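Local coordinates for glucoamylase (Thermoanaerobacterium thermosaccharolyticum, PDB 1LF6), which hydrolyses terminal alpha-1,4-linked glucose units one after another from the non-reducing ends of glucan chains, releasing beta-D-glucose, at residues A43-L54 against I124-L133; P495-I503 against K551-T562. All coordinates share one frame; numbering follows the deposited sequence.

Interaction 1: A43-L54 against I124-L133; sequences ANNYVSKVWFTL and IFTDVKRNSL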
loop_
_atom_site.group_PDB
_atom_site.type_symbol
_atom_site.label_atom_id
_atom_site.label_comp_id
_atom_site.label_asym_id
_atom_site.label_seq_id
_atom_site.Cartn_x
_atom_site.Cartn_y
_atom_site.Cartn_z
ATOM N N ALA A 43 1.451 14.924 4.846
ATOM C CA ALA A 43 1.089 15.751 5.987
ATOM C C ALA A 43 -0.222 15.205 6.528
ATOM O O ALA A 43 -1.067 14.732 5.764
ATOM C CB ALA A 43 0.920 17.209 5.558
ATOM N N ASN A 44 -0.384 15.262 7.843
ATOM C CA ASN A 44 -1.599 14.769 8.478
ATOM C C ASN A 44 -2.718 15.819 8.449
ATOM O O ASN A 44 -3.229 16.250 9.485
ATOM C CB ASN A 44 -1.283 14.320 9.916
ATOM C CG ASN A 44 -2.522 13.924 10.701
ATOM O OD1 ASN A 44 -3.467 13.353 10.162
ATOM N ND2 ASN A 44 -2.512 14.217 11.993
ATOM N N ASN A 45 -3.070 16.241 7.240
ATOM C CA ASN A 45 -4.146 17.205 7.021
ATOM C C ASN A 45 -4.603 17.080 5.573
ATOM O O ASN A 45 -3.925 16.448 4.762
ATOM C CB ASN A 45 -3.697 18.650 7.329
ATOM C CG ASN A 45 -2.592 19.153 6.406
ATOM O OD1 ASN A 45 -1.461 19.361 6.835
ATOM N ND2 ASN A 45 -2.923 19.369 5.140
ATOM N N TYR A 46 -5.742 17.678 5.248
ATOM C CA TYR A 46 -6.280 17.593 3.894
ATOM C C TYR A 46 -5.824 18.693 2.943
ATOM O O TYR A 46 -6.052 18.613 1.735
ATOM C CB TYR A 46 -7.811 17.546 3.947
ATOM C CG TYR A 46 -8.339 16.303 4.635
ATOM C CD1 TYR A 46 -8.830 16.352 5.941
ATOM C CD2 TYR A 46 -8.306 15.067 3.990
ATOM C CE1 TYR A 46 -9.274 15.193 6.588
ATOM C CE2 TYR A 46 -8.742 13.909 4.624
ATOM C CZ TYR A 46 -9.224 13.974 5.917
ATOM O OH TYR A 46 -9.658 12.822 6.533
ATOM N N VAL A 47 -5.161 19.709 3.486
ATOM C CA VAL A 47 -4.674 20.823 2.683
ATOM C C VAL A 47 -3.492 20.420 1.801
ATOM O O VAL A 47 -3.523 20.614 0.585
ATOM C CB VAL A 47 -4.238 22.006 3.582
ATOM C CG1 VAL A 47 -3.843 23.197 2.717
ATOM C CG2 VAL A 47 -5.368 22.383 4.535
ATOM N N SER A 48 -2.453 19.862 2.417
ATOM C CA SER A 48 -1.260 19.441 1.686
ATOM C C SER A 48 -1.529 18.128 0.960
ATOM O O SER A 48 -1.403 17.050 1.546
ATOM C CB SER A 48 -0.087 19.270 2.652
ATOM O OG SER A 48 1.098 18.909 1.954
ATOM N N LYS A 49 -1.896 18.228 -0.314
ATOM C CA LYS A 49 -2.206 17.056 -1.118
ATOM C C LYS A 49 -1.000 16.475 -1.852
ATOM O O LYS A 49 -0.979 16.397 -3.078
ATOM C CB LYS A 49 -3.320 17.390 -2.116
ATOM C CG LYS A 49 -4.595 17.933 -1.472
ATOM C CD LYS A 49 -5.752 17.908 -2.463
ATOM C CE LYS A 49 -6.919 18.770 -2.007
ATOM N NZ LYS A 49 -7.277 18.608 -0.580
ATOM N N VAL A 50 0.001 16.067 -1.081
ATOM C CA VAL A 50 1.221 15.470 -1.613
ATOM C C VAL A 50 1.617 14.261 -0.766
ATOM O O VAL A 50 1.660 14.340 0.461
ATOM C CB VAL A 50 2.401 16.473 -1.587
ATOM C CG1 VAL A 50 3.698 15.770 -1.982
ATOM C CG2 VAL A 50 2.120 17.635 -2.536
ATOM N N TRP A 51 1.912 13.147 -1.430
ATOM C CA TRP A 51 2.331 11.921 -0.757
ATOM C C TRP A 51 3.677 11.521 -1.334
ATOM O O TRP A 51 3.923 11.732 -2.516
ATOM C CB TRP A 51 1.363 10.771 -1.040
ATOM C CG TRP A 51 0.002 10.883 -0.437
ATOM C CD1 TRP A 51 -0.462 10.222 0.662
ATOM C CD2 TRP A 51 -1.104 11.622 -0.960
ATOM N NE1 TRP A 51 -1.796 10.495 0.850
ATOM C CE2 TRP A 51 -2.215 11.352 -0.132
ATOM C CE3 TRP A 51 -1.265 12.488 -2.053
ATOM C CZ2 TRP A 51 -3.476 11.914 -0.364
ATOM C CZ3 TRP A 51 -2.516 13.046 -2.282
ATOM C CH2 TRP A 51 -3.606 12.756 -1.440
ATOM N N PHE A 52 4.545 10.939 -0.513
ATOM C CA PHE A 52 5.847 10.486 -1.000
ATOM C C PHE A 52 6.155 9.082 -0.492
ATOM O O PHE A 52 5.571 8.623 0.492
ATOM C CB PHE A 52 6.973 11.433 -0.554
ATOM C CG PHE A 52 7.199 11.456 0.934
ATOM C CD1 PHE A 52 6.482 12.329 1.749
ATOM C CD2 PHE A 52 8.119 10.592 1.525
ATOM C CE1 PHE A 52 6.675 12.340 3.130
ATOM C CE2 PHE A 52 8.317 10.597 2.903
ATOM C CZ PHE A 52 7.593 11.473 3.707
ATOM N N THR A 53 7.066 8.403 -1.183
ATOM C CA THR A 53 7.494 7.061 -0.802
ATOM C C THR A 53 9.006 7.028 -0.946
ATOM O O THR A 53 9.570 7.786 -1.732
ATOM C CB THR A 53 6.880 5.963 -1.713
ATOM O OG1 THR A 53 7.310 6.155 -3.070
ATOM C CG2 THR A 53 5.370 6.015 -1.659
ATOM N N LEU A 54 9.658 6.166 -0.172
ATOM C CA LEU A 54 11.109 6.034 -0.213
ATOM C C LEU A 54 11.483 4.597 -0.574
ATOM O O LEU A 54 10.825 3.648 -0.146
ATOM C CB LEU A 54 11.716 6.380 1.157
ATOM C CG LEU A 54 11.351 7.732 1.773
ATOM C CD1 LEU A 54 11.969 7.848 3.164
ATOM C CD2 LEU A 54 11.840 8.854 0.873
ATOM N N ILE A 124 13.515 13.940 4.997
ATOM C CA ILE A 124 12.394 14.057 4.074
ATOM C C ILE A 124 11.021 14.126 4.733
ATOM O O ILE A 124 10.712 13.348 5.633
ATOM C CB ILE A 124 12.410 12.875 3.078
ATOM C CG1 ILE A 124 13.772 12.830 2.371
ATOM C CG2 ILE A 124 11.274 13.014 2.063
ATOM C CD1 ILE A 124 14.006 11.570 1.564
ATOM N N PHE A 125 10.202 15.058 4.253
ATOM C CA PHE A 125 8.846 15.263 4.750
ATOM C C PHE A 125 8.175 16.291 3.849
ATOM O O PHE A 125 8.773 16.748 2.878
ATOM C CB PHE A 125 8.873 15.758 6.200
ATOM C CG PHE A 125 9.569 17.076 6.380
ATOM C CD1 PHE A 125 8.850 18.269 6.350
ATOM C CD2 PHE A 125 10.948 17.130 6.563
ATOM C CE1 PHE A 125 9.497 19.495 6.498
ATOM C CE2 PHE A 125 11.601 18.348 6.711
ATOM C CZ PHE A 125 10.876 19.535 6.679
ATOM N N THR A 126 6.939 16.658 4.157
ATOM C CA THR A 126 6.239 17.631 3.330
ATOM C C THR A 126 5.859 18.897 4.090
ATOM O O THR A 126 5.940 18.949 5.316
ATOM C CB THR A 126 4.964 17.024 2.721
ATOM O OG1 THR A 126 4.110 16.551 3.768
ATOM C CG2 THR A 126 5.319 15.867 1.793
ATOM N N ASP A 127 5.448 19.913 3.338
ATOM C CA ASP A 127 5.035 21.192 3.893
ATOM C C ASP A 127 3.570 21.053 4.292
ATOM O O ASP A 127 2.703 20.865 3.439
ATOM C CB ASP A 127 5.211 22.285 2.828
ATOM C CG ASP A 127 4.954 23.692 3.365
ATOM O OD1 ASP A 127 5.494 24.650 2.775
ATOM O OD2 ASP A 127 4.212 23.840 4.356
ATOM N N VAL A 128 3.297 21.130 5.590
ATOM C CA VAL A 128 1.933 20.984 6.088
ATOM C C VAL A 128 0.950 22.013 5.527
ATOM O O VAL A 128 -0.254 21.759 5.467
ATOM C CB VAL A 128 1.892 21.062 7.633
ATOM C CG1 VAL A 128 2.718 19.928 8.234
ATOM C CG2 VAL A 128 2.421 22.416 8.105
ATOM N N LYS A 129 1.461 23.162 5.097
ATOM C CA LYS A 129 0.607 24.226 4.572
ATOM C C LYS A 129 0.393 24.259 3.068
ATOM O O LYS A 129 -0.609 24.803 2.602
ATOM C CB LYS A 129 1.138 25.592 5.006
ATOM C CG LYS A 129 0.806 25.976 6.432
ATOM C CD LYS A 129 1.229 27.408 6.699
ATOM C CE LYS A 129 0.609 27.937 7.978
ATOM N NZ LYS A 129 0.891 29.391 8.151
ATOM N N ARG A 130 1.319 23.695 2.304
ATOM C CA ARG A 130 1.188 23.719 0.855
ATOM C C ARG A 130 1.721 22.457 0.180
ATOM O O ARG A 130 2.374 21.632 0.814
ATOM C CB ARG A 130 1.899 24.957 0.311
ATOM C CG ARG A 130 3.339 25.089 0.787
ATOM C CD ARG A 130 3.909 26.462 0.454
ATOM N NE ARG A 130 3.295 27.528 1.243
ATOM C CZ ARG A 130 3.633 27.832 2.493
ATOM N NH1 ARG A 130 3.015 28.821 3.128
ATOM N NH2 ARG A 130 4.596 27.157 3.109
ATOM N N ASN A 131 1.448 22.325 -1.114
ATOM C CA ASN A 131 1.855 21.149 -1.879
ATOM C C ASN A 131 3.322 21.097 -2.297
ATOM O O ASN A 131 3.655 21.297 -3.469
ATOM C CB ASN A 131 0.962 21.013 -3.117
ATOM C CG ASN A 131 -0.513 20.976 -2.764
ATOM O OD1 ASN A 131 -0.922 20.254 -1.861
ATOM N ND2 ASN A 131 -1.320 21.750 -3.478
ATOM N N SER A 132 4.201 20.812 -1.341
ATOM C CA SER A 132 5.624 20.717 -1.645
ATOM C C SER A 132 6.319 19.637 -0.825
ATOM O O SER A 132 6.031 19.448 0.360
ATOM C CB SER A 132 6.317 22.063 -1.406
ATOM O OG SER A 132 6.495 22.301 -0.023
ATOM N N LEU A 133 7.231 18.925 -1.477
ATOM C CA LEU A 133 8.004 17.870 -0.833
ATOM C C LEU A 133 9.368 18.464 -0.518
ATOM O O LEU A 133 9.973 19.128 -1.363
ATOM C CB LEU A 133 8.173 16.670 -1.768
ATOM C CG LEU A 133 9.036 15.531 -1.217
ATOM C CD1 LEU A 133 8.362 14.921 0.006
ATOM C CD2 LEU A 133 9.239 14.474 -2.300
HETATM O O HOH W 1 1.705 16.415 2.350
#

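Interaction 2: P495-I503 against K551-T562; sequences PLGNGQYYI and KILNTLKVVDST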
loop_
_atom_site.group_PDB
_atom_site.type_symbol
_atom_site.label_atom_id
_atom_site.label_comp_id
_atom_site.label_asym_id
_atom_site.label_seq_id
_atom_site.Cartn_x
_atom_site.Cartn_y
_atom_site.Cartn_z
ATOM N N PRO A 495 -7.605 -36.001 -1.097
ATOM C CA PRO A 495 -6.331 -36.720 -1.193
ATOM C C PRO A 495 -5.317 -36.338 -0.118
ATOM O O PRO A 495 -4.358 -37.069 0.122
ATOM C CB PRO A 495 -5.842 -36.356 -2.590
ATOM C CG PRO A 495 -6.315 -34.947 -2.733
ATOM C CD PRO A 495 -7.733 -35.017 -2.190
ATOM N N LEU A 496 -5.529 -35.196 0.528
ATOM C CA LEU A 496 -4.600 -34.730 1.550
ATOM C C LEU A 496 -4.882 -35.291 2.936
ATOM O O LEU A 496 -6.035 -35.500 3.309
ATOM C CB LEU A 496 -4.604 -33.200 1.610
ATOM C CG LEU A 496 -4.193 -32.452 0.340
ATOM C CD1 LEU A 496 -4.366 -30.956 0.543
ATOM C CD2 LEU A 496 -2.744 -32.781 -0.002
ATOM N N GLY A 497 -3.808 -35.531 3.688
ATOM C CA GLY A 497 -3.918 -36.056 5.039
ATOM C C GLY A 497 -4.970 -37.130 5.223
ATOM O O GLY A 497 -5.046 -38.087 4.448
ATOM N N ASN A 498 -5.793 -36.962 6.256
ATOM C CA ASN A 498 -6.853 -37.917 6.559
ATOM C C ASN A 498 -8.067 -37.750 5.638
ATOM O O ASN A 498 -9.108 -38.371 5.857
ATOM C CB ASN A 498 -7.278 -37.776 8.023
ATOM C CG ASN A 498 -8.149 -36.556 8.268
ATOM O OD1 ASN A 498 -8.287 -35.686 7.404
ATOM N ND2 ASN A 498 -8.736 -36.484 9.460
ATOM N N GLY A 499 -7.931 -36.901 4.619
ATOM C CA GLY A 499 -9.010 -36.684 3.663
ATOM C C GLY A 499 -10.200 -35.853 4.125
ATOM O O GLY A 499 -11.162 -35.681 3.381
ATOM N N GLN A 500 -10.127 -35.321 5.339
ATOM C CA GLN A 500 -11.208 -34.522 5.903
ATOM C C GLN A 500 -10.752 -33.089 6.157
ATOM O O GLN A 500 -9.867 -32.856 6.987
ATOM C CB GLN A 500 -11.666 -35.145 7.217
ATOM C CG GLN A 500 -12.249 -36.544 7.067
ATOM C CD GLN A 500 -12.084 -37.375 8.323
ATOM O OE1 GLN A 500 -11.102 -38.106 8.473
ATOM N NE2 GLN A 500 -13.033 -37.256 9.244
ATOM N N TYR A 501 -11.360 -32.137 5.453
ATOM C CA TYR A 501 -10.996 -30.724 5.594
ATOM C C TYR A 501 -11.803 -29.800 4.688
ATOM O O TYR A 501 -12.371 -30.236 3.686
ATOM C CB TYR A 501 -9.511 -30.535 5.263
ATOM C CG TYR A 501 -9.071 -31.179 3.955
ATOM C CD1 TYR A 501 -8.606 -32.494 3.922
ATOM C CD2 TYR A 501 -9.106 -30.465 2.750
ATOM C CE1 TYR A 501 -8.179 -33.083 2.728
ATOM C CE2 TYR A 501 -8.684 -31.046 1.551
ATOM C CZ TYR A 501 -8.216 -32.357 1.552
ATOM O OH TYR A 501 -7.745 -32.926 0.388
ATOM N N TYR A 502 -11.863 -28.521 5.051
ATOM C CA TYR A 502 -12.537 -27.539 4.212
ATOM C C TYR A 502 -11.584 -27.314 3.046
ATOM O O TYR A 502 -10.368 -27.230 3.244
ATOM C CB TYR A 502 -12.722 -26.198 4.934
ATOM C CG TYR A 502 -13.790 -26.189 6.009
ATOM C CD1 TYR A 502 -13.450 -26.168 7.360
ATOM C CD2 TYR A 502 -15.143 -26.215 5.671
ATOM C CE1 TYR A 502 -14.433 -26.176 8.353
ATOM C CE2 TYR A 502 -16.133 -26.227 6.652
ATOM C CZ TYR A 502 -15.770 -26.211 7.993
ATOM O OH TYR A 502 -16.751 -26.266 8.961
ATOM N N ILE A 503 -12.116 -27.231 1.831
ATOM C CA ILE A 503 -11.262 -26.989 0.684
ATOM C C ILE A 503 -11.300 -25.496 0.380
ATOM O O ILE A 503 -12.091 -24.766 0.970
ATOM C CB ILE A 503 -11.720 -27.798 -0.556
ATOM C CG1 ILE A 503 -13.123 -27.372 -1.008
ATOM C CG2 ILE A 503 -11.688 -29.279 -0.220
ATOM C CD1 ILE A 503 -13.671 -28.198 -2.200
ATOM N N LYS A 551 -13.914 -29.833 12.595
ATOM C CA LYS A 551 -13.718 -29.638 11.162
ATOM C C LYS A 551 -12.625 -28.594 10.948
ATOM O O LYS A 551 -11.835 -28.688 10.008
ATOM C CB LYS A 551 -15.022 -29.200 10.483
ATOM C CG LYS A 551 -16.100 -30.287 10.468
ATOM C CD LYS A 551 -17.240 -29.925 9.533
ATOM C CE LYS A 551 -18.257 -31.062 9.389
ATOM N NZ LYS A 551 -18.973 -31.340 10.663
ATOM N N ILE A 552 -12.587 -27.601 11.832
ATOM C CA ILE A 552 -11.571 -26.554 11.774
ATOM C C ILE A 552 -10.208 -27.167 12.097
ATOM O O ILE A 552 -9.226 -26.921 11.398
ATOM C CB ILE A 552 -11.858 -25.430 12.803
ATOM C CG1 ILE A 552 -13.127 -24.666 12.401
ATOM C CG2 ILE A 552 -10.650 -24.495 12.921
ATOM C CD1 ILE A 552 -13.028 -23.960 11.060
ATOM N N LEU A 553 -10.149 -27.965 13.161
ATOM C CA LEU A 553 -8.894 -28.604 13.562
ATOM C C LEU A 553 -8.357 -29.523 12.467
ATOM O O LEU A 553 -7.158 -29.539 12.202
ATOM C CB LEU A 553 -9.094 -29.392 14.865
ATOM C CG LEU A 553 -9.194 -28.584 16.171
ATOM C CD1 LEU A 553 -7.947 -27.732 16.348
ATOM C CD2 LEU A 553 -10.412 -27.693 16.142
ATOM N N ASN A 554 -9.249 -30.276 11.826
ATOM C CA ASN A 554 -8.853 -31.187 10.759
ATOM C C ASN A 554 -8.233 -30.417 9.595
ATOM O O ASN A 554 -7.241 -30.844 9.003
ATOM C CB ASN A 554 -10.066 -31.971 10.241
ATOM C CG ASN A 554 -10.507 -33.078 11.186
ATOM O OD1 ASN A 554 -11.593 -33.641 11.030
ATOM N ND2 ASN A 554 -9.667 -33.404 12.158
ATOM N N THR A 555 -8.840 -29.284 9.263
ATOM C CA THR A 555 -8.365 -28.462 8.163
ATOM C C THR A 555 -6.989 -27.901 8.508
ATOM O O THR A 555 -6.086 -27.882 7.675
ATOM C CB THR A 555 -9.355 -27.307 7.882
ATOM O OG1 THR A 555 -10.666 -27.849 7.668
ATOM C CG2 THR A 555 -8.934 -26.528 6.648
ATOM N N LEU A 556 -6.842 -27.462 9.753
ATOM C CA LEU A 556 -5.591 -26.907 10.246
ATOM C C LEU A 556 -4.433 -27.886 10.004
ATOM O O LEU A 556 -3.339 -27.484 9.600
ATOM C CB LEU A 556 -5.732 -26.613 11.741
ATOM C CG LEU A 556 -5.552 -25.192 12.280
ATOM C CD1 LEU A 556 -6.188 -24.173 11.365
ATOM C CD2 LEU A 556 -6.165 -25.116 13.677
ATOM N N LYS A 557 -4.682 -29.171 10.254
ATOM C CA LYS A 557 -3.659 -30.199 10.066
ATOM C C LYS A 557 -3.195 -30.268 8.621
ATOM O O LYS A 557 -2.000 -30.362 8.350
ATOM C CB LYS A 557 -4.185 -31.578 10.475
ATOM C CG LYS A 557 -4.632 -31.689 11.918
ATOM C CD LYS A 557 -4.924 -33.143 12.276
ATOM C CE LYS A 557 -5.612 -33.257 13.624
ATOM N NZ LYS A 557 -6.977 -32.652 13.596
ATOM N N VAL A 558 -4.145 -30.229 7.693
ATOM C CA VAL A 558 -3.820 -30.293 6.276
ATOM C C VAL A 558 -3.128 -29.018 5.806
ATOM O O VAL A 558 -2.173 -29.065 5.021
ATOM C CB VAL A 558 -5.095 -30.531 5.436
ATOM C CG1 VAL A 558 -4.760 -30.525 3.963
ATOM C CG2 VAL A 558 -5.726 -31.861 5.827
ATOM N N VAL A 559 -3.612 -27.874 6.280
ATOM C CA VAL A 559 -3.019 -26.599 5.910
ATOM C C VAL A 559 -1.566 -26.498 6.380
ATOM O O VAL A 559 -0.690 -26.111 5.611
ATOM C CB VAL A 559 -3.829 -25.424 6.497
ATOM C CG1 VAL A 559 -3.041 -24.132 6.385
ATOM C CG2 VAL A 559 -5.152 -25.300 5.751
ATOM N N ASP A 560 -1.307 -26.843 7.639
ATOM C CA ASP A 560 0.054 -26.762 8.154
ATOM C C ASP A 560 0.998 -27.801 7.548
ATOM O O ASP A 560 2.211 -27.592 7.494
ATOM C CB ASP A 560 0.058 -26.873 9.679
ATOM C CG ASP A 560 -0.549 -25.647 10.348
ATOM O OD1 ASP A 560 -0.706 -24.622 9.652
ATOM O OD2 ASP A 560 -0.849 -25.706 11.557
ATOM N N SER A 561 0.443 -28.914 7.081
ATOM C CA SER A 561 1.259 -29.964 6.476
ATOM C C SER A 561 1.588 -29.648 5.023
ATOM O O SER A 561 2.542 -30.179 4.470
ATOM C CB SER A 561 0.527 -31.309 6.524
ATOM O OG SER A 561 0.269 -31.689 7.859
ATOM N N THR A 562 0.811 -28.766 4.405
ATOM C CA THR A 562 1.035 -28.464 2.999
ATOM C C THR A 562 1.479 -27.051 2.635
ATOM O O THR A 562 2.253 -26.873 1.696
ATOM C CB THR A 562 -0.237 -28.785 2.177
ATOM O OG1 THR A 562 -1.289 -27.889 2.554
ATOM C CG2 THR A 562 -0.700 -30.204 2.451
HETATM O O HOH W 2 -7.168 -33.396 8.426
#

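Interaction 1: A43-L54 against I124-L133
Phe-52 carries most of the apolar contact between 43-54 and 124-133, meeting Ile-124, Phe-125, Thr-126 and Leu-133. With chi1 at 66°, CG sits between the backbone N and the carbonyl carbon, which sets the ring among Ile-124, Thr-126 and Leu-133. CB already meets Leu-133 CD1; farther out that same methyl is 3.6 Å from Phe-52 CD1, which also meets Thr-126 CG2. CE1 reaches Phe-125 CA, while CE2 lies 3.9 Å from Ile-124 CG2, a methyl set over one ring face in a CH-pi contact. At the tip, CZ approaches Ile-124 O. Putting an alanine at Phe-52 would probably open a gap and leave the methyls of Ile-124, Thr-126 and Leu-133 without the ring they pack on.

The other end is polar. Lys-49 N donates to Asn-131 OD1 (2.7 Å, bent to 138°), and Ser-48 OG lies between Asp-127 O (2.9 Å) and Arg-130 O. A water bonded to Ser-48 OG accepts from Ala-43 N and Thr-126 OG1 and donates to Val-50 O. Strands 51-54 and 124-126 run nearly antiparallel at 168°, their axes approaching to 8.0 Å, in different sheets: the face-to-face layering of a beta sandwich, here in the N-terminal domain.

Interaction 2: P495-I503 against K551-T562
Tyr-501 and Thr-555 bring their CA atoms to 4.3 Å where the short strand 501-502 lies against helix 551-562, just after a type II' turn from Leu-496 to Gly-499.

The hydroxyl of Thr-555 links strand and helix. With chi1 at -54°, OG1 lies beside the backbone N and anti to the carbonyl carbon, where it donates back along the helix to Lys-551 O at 2.7 Å. It also accepts from Tyr-502 N at 3.0 Å in an almost straight bond (174°). Lys-551 O takes Thr-555 N as well, the two donors coming from opposite faces of its plane.

The ring of Tyr-502 crosses Thr-555 at about a right angle and reaches along the helix. Its CE1 is 3.8 Å from Ile-552 CD1, and its OH passes beside Lys-551 CB before bonding to Asp-486. Tyr-490 meets this ring edge-to-face and also forms a cation-pi pair with Lys-551.

Val-558 splits its two methyls between different neighbours. CG1 sits above the centre of the Tyr-501 ring, 4.3 Å from the centroid and only 7° off the normal, and presses tightly on Leu-496 CD1 at 3.5 Å. CG2 touches Tyr-501 CD1. The same tyrosine ties the turn to its own strand, since its OH accepts from Leu-496 N at 3.2 Å and is also bonded to Lys-529 O. Nearer the surface, Asn-498 OD1 accepts from Gln-500 N, closing an Asx turn.

Strand 501-502 pairs antiparallel with 490-491, so a small two-stranded hairpin is laid across a helix in the family 15 region, which holds the (alpha/alpha) barrel of helical hairpins.

The two contacts belong to different parts of the chain and do not touch: their centres are 49 Å apart, on opposite sides of the chain's centre. Interaction 1, the more deeply buried, lies in the N-terminal beta domain and joins two sheets, with an apolar end between strands and a water-bridged end where the strands give way to loops. Interaction 2 is more peripheral and only partly buried; it belongs to the helical family 15 region and joins a turn and short strand to a single helix. There, tyrosine rings pack against aliphatic side chains, and a threonine hydroxyl bonds to the strand's backbone. No structural element is shared, and neither contact is near the annotated sites.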